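Side-chain contact in fuculose-1-phosphate aldolase (Thermus thermophilus, PDB 2FK5), which belongs to the class II aldolase and adducin family, whose AraD-like domain packs helices against a mixed beta sheet: residues A137-L140 against A145-L148. Numbering follows the deposited sequence.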
ATOM      1  N   ALA A 137     -24.808 -22.787   7.634  1.00 28.17           N
ATOM      2  CA  ALA A 137     -24.242 -24.109   7.368  1.00 27.58           C
ATOM      3  C   ALA A 137     -25.104 -24.879   6.372  1.00 25.14           C
ATOM      4  O   ALA A 137     -24.597 -25.435   5.396  1.00 24.88           O
ATOM      5  CB  ALA A 137     -24.097 -24.897   8.671  1.00 28.95           C
ATOM      6  N   GLU A 138     -26.413 -24.916   6.605  1.00 28.28           N
ATOM      7  CA  GLU A 138     -27.277 -25.632   5.678  1.00 29.26           C
ATOM      8  C   GLU A 138     -27.174 -25.037   4.283  1.00 27.79           C
ATOM      9  O   GLU A 138     -27.129 -25.759   3.296  1.00 28.93           O
ATOM     10  CB  GLU A 138     -28.729 -25.608   6.158  1.00 32.85           C
ATOM     11  CG  GLU A 138     -29.004 -26.610   7.275  1.00 35.87           C
ATOM     12  CD  GLU A 138     -28.628 -28.029   6.880  1.00 35.25           C
ATOM     13  OE1 GLU A 138     -29.010 -28.461   5.772  1.00 41.22           O
ATOM     14  OE2 GLU A 138     -27.952 -28.716   7.675  1.00 37.89           O
ATOM     15  N   ALA A 139     -27.115 -23.715   4.198  1.00 29.38           N
ATOM     16  CA  ALA A 139     -27.009 -23.060   2.903  1.00 25.05           C
ATOM     17  C   ALA A 139     -25.711 -23.424   2.190  1.00 21.89           C
ATOM     18  O   ALA A 139     -25.708 -23.713   0.998  1.00 25.17           O
ATOM     19  CB  ALA A 139     -27.099 -21.547   3.076  1.00 36.94           C
ATOM     20  N   LEU A 140     -24.599 -23.409   2.916  1.00 27.38           N
ATOM     21  CA  LEU A 140     -23.321 -23.716   2.286  1.00 27.78           C
ATOM     22  C   LEU A 140     -23.155 -25.188   1.908  1.00 34.84           C
ATOM     23  O   LEU A 140     -22.147 -25.574   1.309  1.00 28.94           O
ATOM     24  CB  LEU A 140     -22.162 -23.235   3.174  1.00 23.96           C
ATOM     25  CG  LEU A 140     -22.198 -21.714   3.411  1.00 26.56           C
ATOM     26  CD1 LEU A 140     -21.058 -21.295   4.335  1.00 22.52           C
ATOM     27  CD2 LEU A 140     -22.095 -20.980   2.067  1.00 29.39           C
ATOM     28  N   ALA A 145     -21.387 -19.790  -1.576  1.00 21.22           N
ATOM     29  CA  ALA A 145     -21.449 -18.547  -0.816  1.00 22.00           C
ATOM     30  C   ALA A 145     -22.886 -18.161  -0.507  1.00 21.54           C
ATOM     31  O   ALA A 145     -23.811 -18.571  -1.202  1.00 25.22           O
ATOM     32  CB  ALA A 145     -20.776 -17.425  -1.595  1.00 23.09           C
ATOM     33  N   CYS A 146     -23.069 -17.373   0.543  1.00 19.91           N
ATOM     34  CA  CYS A 146     -24.396 -16.918   0.888  1.00 20.67           C
ATOM     35  C   CYS A 146     -24.325 -15.552   1.528  1.00 18.25           C
ATOM     36  O   CYS A 146     -23.275 -15.131   2.024  1.00 25.09           O
ATOM     37  CB  CYS A 146     -25.087 -17.909   1.834  1.00 25.57           C
ATOM     38  SG  CYS A 146     -24.322 -18.098   3.438  1.00 30.14           S
ATOM     39  N   LEU A 147     -25.453 -14.852   1.488  1.00 18.73           N
ATOM     40  CA  LEU A 147     -25.565 -13.526   2.073  1.00 21.22           C
ATOM     41  C   LEU A 147     -26.490 -13.576   3.272  1.00 22.93           C
ATOM     42  O   LEU A 147     -27.527 -14.240   3.233  1.00 30.81           O
ATOM     43  CB  LEU A 147     -26.160 -12.552   1.056  1.00 23.59           C
ATOM     44  CG  LEU A 147     -25.197 -11.915   0.062  1.00 25.87           C
ATOM     45  CD1 LEU A 147     -25.949 -11.455  -1.171  1.00 23.81           C
ATOM     46  CD2 LEU A 147     -24.487 -10.755   0.759  1.00 23.98           C
ATOM     47  N   LEU A 148     -26.108 -12.877   4.334  1.00 23.60           N
ATOM     48  CA  LEU A 148     -26.928 -12.785   5.537  1.00 29.23           C
ATOM     49  C   LEU A 148     -27.494 -11.376   5.454  1.00 30.01           C
ATOM     50  O   LEU A 148     -26.757 -10.403   5.588  1.00 27.95           O
ATOM     51  CB  LEU A 148     -26.073 -12.934   6.791  1.00 27.85           C
ATOM     52  CG  LEU A 148     -25.908 -14.362   7.304  1.00 44.34           C
ATOM     53  CD2 LEU A 148     -27.285 -14.944   7.613  1.00 41.20           C
TER
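Leu140, near the C-terminal end of helix 130-142, leans its side chain on Ala145 and Cys146 at the start of strand 145-148. The two elements are the second and third members of a beta-alpha-beta unit that begins with strand 118-121, and the chain needs just a short turn to pass from helix to strand. The path begins at Leu140 CB, 5.6 Å from Cys146 SG and too far to pack on it. One bond further, Leu140 CG has closed to 4.2 Å from Cys146 SG; with chi1 at -61° it stands anti to the carbonyl carbon, and the side chain runs on toward the sheet. The chain then forks. Leu140 CD1 continues the extended line, anti to CA, and ends 4.7 Å from Cys146 SG, while CD2 of the same residue turns to the strand and makes the close contacts, 3.8 Å from the backbone CA of Ala145 and 3.9 Å from Cys146 SG. Cys146 answers from the sheet with its CB pointing at the helix. Its sulfur, held between the backbone N and the carbonyl carbon at chi1 64°, packs on CG and CD2 of Leu140, leaving Cys146 CB to face Ala139. The contact is apolar and buried, and Phe154 and Val156 of strand 152-157 and Val77 of helix 71-80 also pack on Leu140. At the Ala139 edge the meeting is methyl against methylene: Ala139 CB comes to 4.3 Å from Cys146 CB.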